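Abbfa_003403 (PDB 4ZXH) probably assembles and releases a peptide product as a four-domain nonribosomal synthetase with condensation, adenylation, carrier and thioesterase domains. Local coordinates at residues A[302-306]-A[319-324]; A[355-361]-A[401-407]. One frame throughout, in Å; residues are numbered along the deposited sequence.

Contact 1. Residues A[302-306]-A[319-324]; sequences AIHMD and QVQEQL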
# COMPACT_ATOMS: atom_id res chain seq x y z
N ALA A 302 -18.31 13.50 4.57
CA ALA A 302 -17.30 13.71 3.53
C ALA A 302 -17.80 14.65 2.41
O ALA A 302 -18.76 14.34 1.70
CB ALA A 302 -16.86 12.38 2.94
N ILE A 303 -17.13 15.79 2.26
CA ILE A 303 -17.46 16.73 1.19
C ILE A 303 -16.51 16.56 0.02
O ILE A 303 -15.32 16.90 0.12
CB ILE A 303 -17.41 18.18 1.67
CG1 ILE A 303 -18.21 18.37 2.96
CG2 ILE A 303 -17.91 19.08 0.58
CD1 ILE A 303 -19.62 17.92 2.85
N HIS A 304 -17.02 16.04 -1.08
CA HIS A 304 -16.21 15.87 -2.28
C HIS A 304 -16.48 17.03 -3.23
O HIS A 304 -17.61 17.18 -3.73
CB HIS A 304 -16.52 14.51 -2.93
CG HIS A 304 -15.96 14.35 -4.31
ND1 HIS A 304 -16.58 13.56 -5.26
CD2 HIS A 304 -14.86 14.85 -4.90
CE1 HIS A 304 -15.88 13.60 -6.38
NE2 HIS A 304 -14.83 14.38 -6.19
N MET A 305 -15.47 17.87 -3.45
CA MET A 305 -15.56 19.03 -4.34
C MET A 305 -14.87 18.76 -5.66
O MET A 305 -13.77 18.21 -5.70
CB MET A 305 -14.89 20.28 -3.71
CG MET A 305 -15.57 20.88 -2.48
SD MET A 305 -17.12 21.71 -2.81
CE MET A 305 -16.66 22.68 -4.25
N ASP A 306 -15.51 19.15 -6.76
CA ASP A 306 -14.80 19.16 -8.02
C ASP A 306 -14.33 20.58 -8.26
O ASP A 306 -15.12 21.44 -8.62
CB ASP A 306 -15.70 18.67 -9.16
CG ASP A 306 -14.91 18.34 -10.42
OD1 ASP A 306 -13.73 18.72 -10.51
OD2 ASP A 306 -15.48 17.69 -11.32
N GLN A 319 -19.57 28.31 -4.02
CA GLN A 319 -19.80 26.93 -4.46
C GLN A 319 -19.67 25.96 -3.29
O GLN A 319 -20.44 25.01 -3.16
CB GLN A 319 -18.81 26.60 -5.60
CG GLN A 319 -18.84 25.19 -6.17
CD GLN A 319 -18.05 25.08 -7.49
OE1 GLN A 319 -17.86 26.08 -8.21
NE2 GLN A 319 -17.57 23.86 -7.80
N VAL A 320 -18.71 26.22 -2.40
CA VAL A 320 -18.47 25.33 -1.27
C VAL A 320 -19.56 25.52 -0.23
O VAL A 320 -20.11 24.55 0.29
CB VAL A 320 -17.08 25.58 -0.63
CG1 VAL A 320 -16.98 24.92 0.73
CG2 VAL A 320 -15.97 25.09 -1.56
N GLN A 321 -19.88 26.78 0.06
CA GLN A 321 -20.92 27.07 1.03
C GLN A 321 -22.22 26.38 0.63
O GLN A 321 -22.94 25.86 1.49
CB GLN A 321 -21.13 28.58 1.16
CG GLN A 321 -22.10 28.96 2.27
CD GLN A 321 -21.62 28.52 3.64
OE1 GLN A 321 -20.60 29.01 4.14
NE2 GLN A 321 -22.34 27.58 4.24
N GLU A 322 -22.51 26.35 -0.67
CA GLU A 322 -23.73 25.71 -1.16
C GLU A 322 -23.67 24.18 -1.06
O GLU A 322 -24.65 23.54 -0.70
CB GLU A 322 -24.02 26.15 -2.61
CG GLU A 322 -25.28 25.53 -3.24
CD GLU A 322 -26.59 25.93 -2.55
OE1 GLU A 322 -26.59 26.75 -1.60
OE2 GLU A 322 -27.65 25.41 -2.98
N GLN A 323 -22.53 23.57 -1.37
CA GLN A 323 -22.47 22.12 -1.27
C GLN A 323 -22.43 21.73 0.20
O GLN A 323 -22.89 20.66 0.59
CB GLN A 323 -21.27 21.54 -2.02
CG GLN A 323 -21.32 20.04 -2.12
CD GLN A 323 -20.29 19.49 -3.06
OE1 GLN A 323 -20.00 20.10 -4.10
NE2 GLN A 323 -19.71 18.34 -2.71
N LEU A 324 -21.90 22.62 1.03
CA LEU A 324 -21.93 22.41 2.47
C LEU A 324 -23.39 22.48 2.97
O LEU A 324 -23.83 21.60 3.73
CB LEU A 324 -21.05 23.45 3.16
CG LEU A 324 -20.78 23.23 4.64
CD1 LEU A 324 -19.93 22.00 4.85
CD2 LEU A 324 -20.13 24.45 5.26
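Gln323 NE2 donates a hydrogen bond to the backbone O of His304, at 2.6 Å. The bond is fairly straight, with 159° at the hydrogen. The acceptor lies close to the amide plane of Gln323. The amide nitrogen, however, sits above the carbonyl plane of His304. Gln323 leaves the helix with CG anti to its backbone N (chi1 -171°), and the chain beyond stays extended. This carries the amide from helix 313-329 to the strand 302-306.

Ile303 and Met305 both lie over the same face of that amide, Ile303 near its nitrogen and Met305 near its oxygen. Ile303 CG2 is 3.8 Å from Gln323 NE2. Met305 SD is 3.5 Å from Gln323 OE1. Both side chains run past Gln323 in the opposite direction. Met305 is bent at chi2 and chi3, and the bend swings its methyl end toward the helix. There Met305 CE meets Val320 CG2 at 3.7 Å, the two side chains crossing at about a right angle. Met305 CE also lies 3.8 Å from Gln319 CG, part of a chain that slides past it. At the other end Ile303 CG1 faces Leu324 CD1 more loosely, at 4.4 Å.

The strand runs roughly antiparallel to the helix, within the condensation domain. Its backbone pairs antiparallel with strand 275-279 through Ile303 and Met305, and helix 255-271 touches Met305, Val320 and Leu324. The CB of His304 points away from helix 313-329, and its ND1 is hydrogen-bonded to Ala205 O.

Apolar side chains and the aliphatic parts of two glutamines share the contact, and one hydrogen bond crosses it. That bond gives the carbonyl O of buried His304 a side-chain donor, right beside the apolar Ile303 and Met305.

Contact 2. Residues A[355-361]-A[401-407]; sequences QIGMFWE and LDITLEM. With PNS (4'-phosphopantetheine), chain B.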
# COMPACT_ATOMS: atom_id res chain seq x y z
N GLN A 355 -9.29 11.18 3.73
CA GLN A 355 -8.07 11.10 4.52
C GLN A 355 -7.62 12.47 5.01
O GLN A 355 -6.55 12.61 5.60
CB GLN A 355 -6.97 10.45 3.71
CG GLN A 355 -7.31 9.05 3.21
CD GLN A 355 -8.04 9.05 1.89
OE1 GLN A 355 -7.70 9.80 0.97
NE2 GLN A 355 -9.06 8.20 1.78
N ILE A 356 -8.42 13.49 4.71
CA ILE A 356 -8.15 14.87 5.07
C ILE A 356 -9.34 15.36 5.86
O ILE A 356 -10.48 15.08 5.49
CB ILE A 356 -7.96 15.78 3.83
CG1 ILE A 356 -7.06 15.12 2.78
CG2 ILE A 356 -7.42 17.16 4.24
CD1 ILE A 356 -5.69 14.82 3.27
N GLY A 357 -9.10 16.10 6.94
CA GLY A 357 -10.21 16.58 7.75
C GLY A 357 -10.10 18.03 8.13
O GLY A 357 -9.02 18.63 8.12
N MET A 358 -11.24 18.62 8.47
CA MET A 358 -11.24 19.93 9.06
C MET A 358 -12.32 20.05 10.14
O MET A 358 -13.50 19.85 9.85
CB MET A 358 -11.45 21.00 8.02
CG MET A 358 -11.76 22.32 8.69
SD MET A 358 -11.83 23.70 7.58
CE MET A 358 -12.47 24.91 8.71
N PHE A 359 -11.89 20.37 11.36
CA PHE A 359 -12.81 20.51 12.50
C PHE A 359 -12.88 21.97 12.81
O PHE A 359 -11.85 22.64 12.85
CB PHE A 359 -12.36 19.77 13.78
CG PHE A 359 -11.94 18.34 13.59
CD1 PHE A 359 -12.30 17.62 12.47
CD2 PHE A 359 -11.19 17.71 14.57
CE1 PHE A 359 -11.90 16.30 12.31
CE2 PHE A 359 -10.78 16.38 14.42
CZ PHE A 359 -11.14 15.67 13.29
N TRP A 360 -14.08 22.47 13.06
CA TRP A 360 -14.20 23.84 13.54
C TRP A 360 -15.02 23.82 14.80
O TRP A 360 -16.25 23.80 14.73
CB TRP A 360 -14.84 24.73 12.49
CG TRP A 360 -15.01 26.13 12.93
CD1 TRP A 360 -15.96 26.61 13.79
CD2 TRP A 360 -14.24 27.26 12.52
NE1 TRP A 360 -15.81 27.96 13.96
CE2 TRP A 360 -14.76 28.38 13.18
CE3 TRP A 360 -13.17 27.43 11.65
CZ2 TRP A 360 -14.23 29.66 13.02
CZ3 TRP A 360 -12.64 28.69 11.49
CH2 TRP A 360 -13.18 29.79 12.16
N GLU A 361 -14.37 23.83 15.95
CA GLU A 361 -15.14 23.67 17.17
C GLU A 361 -15.07 24.88 18.08
O GLU A 361 -13.99 25.34 18.45
CB GLU A 361 -14.68 22.44 17.92
CG GLU A 361 -15.70 22.00 18.95
CD GLU A 361 -15.64 20.52 19.23
OE1 GLU A 361 -14.70 19.85 18.74
OE2 GLU A 361 -16.56 20.03 19.92
N LEU A 401 -6.31 11.00 10.92
CA LEU A 401 -6.29 11.09 9.46
C LEU A 401 -4.89 11.36 8.95
O LEU A 401 -3.94 11.35 9.73
CB LEU A 401 -7.25 12.17 8.98
CG LEU A 401 -8.72 11.97 9.34
CD1 LEU A 401 -9.51 13.18 8.86
CD2 LEU A 401 -9.26 10.66 8.72
N ASP A 402 -4.76 11.59 7.65
CA ASP A 402 -3.46 11.92 7.06
C ASP A 402 -3.10 13.33 7.47
O ASP A 402 -1.95 13.62 7.84
CB ASP A 402 -3.49 11.81 5.54
CG ASP A 402 -3.41 10.37 5.06
OD1 ASP A 402 -3.58 9.45 5.88
OD2 ASP A 402 -3.17 10.17 3.85
N ILE A 403 -4.11 14.20 7.41
CA ILE A 403 -4.01 15.61 7.77
C ILE A 403 -5.32 16.02 8.43
O ILE A 403 -6.40 15.62 7.97
CB ILE A 403 -3.78 16.52 6.54
CG1 ILE A 403 -2.50 16.17 5.81
CG2 ILE A 403 -3.63 17.95 6.96
CD1 ILE A 403 -2.37 16.92 4.50
N THR A 404 -5.25 16.82 9.49
CA THR A 404 -6.44 17.46 10.02
C THR A 404 -6.16 18.92 10.38
O THR A 404 -5.25 19.21 11.15
CB THR A 404 -7.00 16.75 11.27
OG1 THR A 404 -7.33 15.39 10.98
CG2 THR A 404 -8.24 17.47 11.76
N LEU A 405 -6.96 19.82 9.84
CA LEU A 405 -6.94 21.23 10.22
C LEU A 405 -7.95 21.50 11.34
O LEU A 405 -9.15 21.28 11.16
CB LEU A 405 -7.23 22.11 9.01
CG LEU A 405 -7.21 23.61 9.23
CD1 LEU A 405 -5.80 24.01 9.62
CD2 LEU A 405 -7.63 24.31 7.96
N GLU A 406 -7.48 21.98 12.49
CA GLU A 406 -8.38 22.31 13.59
C GLU A 406 -8.40 23.81 13.87
O GLU A 406 -7.37 24.40 14.18
CB GLU A 406 -7.98 21.54 14.85
CG GLU A 406 -7.89 20.06 14.65
CD GLU A 406 -7.67 19.29 15.94
OE1 GLU A 406 -7.35 19.93 16.97
OE2 GLU A 406 -7.81 18.04 15.92
N MET A 407 -9.57 24.42 13.76
CA MET A 407 -9.72 25.86 13.97
C MET A 407 -10.83 26.17 14.95
O MET A 407 -11.46 25.26 15.50
CB MET A 407 -10.02 26.57 12.65
CG MET A 407 -9.05 26.30 11.53
SD MET A 407 -7.78 27.57 11.36
CE MET A 407 -8.77 29.05 11.21
O23 PNS B . -14.48 -0.37 6.66
P24 PNS B . -15.76 -0.47 7.45
O25 PNS B . -17.01 -0.87 6.72
O27 PNS B . -15.99 1.00 8.07
C28 PNS B . -14.97 1.62 8.85
C29 PNS B . -15.49 2.96 9.35
C30 PNS B . -16.77 2.65 10.13
C31 PNS B . -15.80 3.86 8.15
C32 PNS B . -14.42 3.64 10.21
O33 PNS B . -13.17 3.51 9.52
C34 PNS B . -14.77 5.08 10.49
O35 PNS B . -15.79 5.40 11.11
N36 PNS B . -13.95 6.03 10.06
C37 PNS B . -14.21 7.44 10.28
C38 PNS B . -13.04 8.01 11.08
C39 PNS B . -13.53 9.11 11.97
O40 PNS B . -14.62 9.04 12.51
N41 PNS B . -12.68 10.12 12.10
C42 PNS B . -12.84 11.32 12.88
C43 PNS B . -11.71 12.18 12.34
S44 PNS B . -12.42 13.28 11.11
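Thr404 CG2 sits over the centre of the Phe359 ring, 3.7 Å from its centroid, in a CH-pi contact. CG of Phe359 is anti to its carbonyl carbon (chi1 -49°), which lays the ring back along the strand toward Thr404. Glu406 runs alongside Phe359; the carboxylate and ring planes are 28° apart, and the carboxylate is salt-bridged to Lys420. The ring edge meets the thiol end of the 4'-phosphopantetheine, with Phe359 CE1 3.3 Å from S44. Leu401 CD1 approaches the same S44 at 3.7 Å. It also lies 3.5 Å from Gly357 N, filling the side where Gly357 has no side chain. On the other face of the sheet Ile356 and Ile403 lie side by side, and Met358 stands beside Leu405. Buried Met407 packs tightly here too, its CB 3.4 Å from Trp360 CE3. Helices 255-271 and 428-447 cover this face.

Strands 356-360 and 403-411 are parallel neighbours in a mixed sheet of the condensation domain, where 356-360 is the last strand, though its backbone also bonds to Ala279. Backbone bonds alternate along the pair, as from Gly357 N to Ile403 O and from Leu405 N to Gly357 O, each 2.9 Å. At the start of the pair Gln355 O accepts from Asp402 N, and weakly from Ile403 N. Asp402 turns its carboxylate to His213 and Arg221.

The far end is looser. The indole of Trp360 is partly exposed. The last backbone bond, from Glu361 N to Met407 O, is longer at 3.3 Å, and the Glu361 side chain is exposed and poorly ordered.

Overall arrangement
Both contacts lie in the condensation domain, one after the other along the chain. Their centres are about 16 Å apart. Their nearest atoms are about 7 Å apart, so they do not touch. Helix 255-271 bridges them: its Phe256 meets Leu324 of contact 1 and Met358 of contact 2. Strand 275-279 is a second link. It pairs with strand 302-306, and its Ala279 bonds to the backbone of Ile356 and Met358. Only contact 2 meets the 4'-phosphopantetheine, through Phe359 and Leu401. The side chain of Ile303 is about 11 Å from the bound 4'-phosphopantetheine. This group is also hydrogen-bonded to Arg346, Asn351 and the backbone N of Ser1008, in the carrier domain.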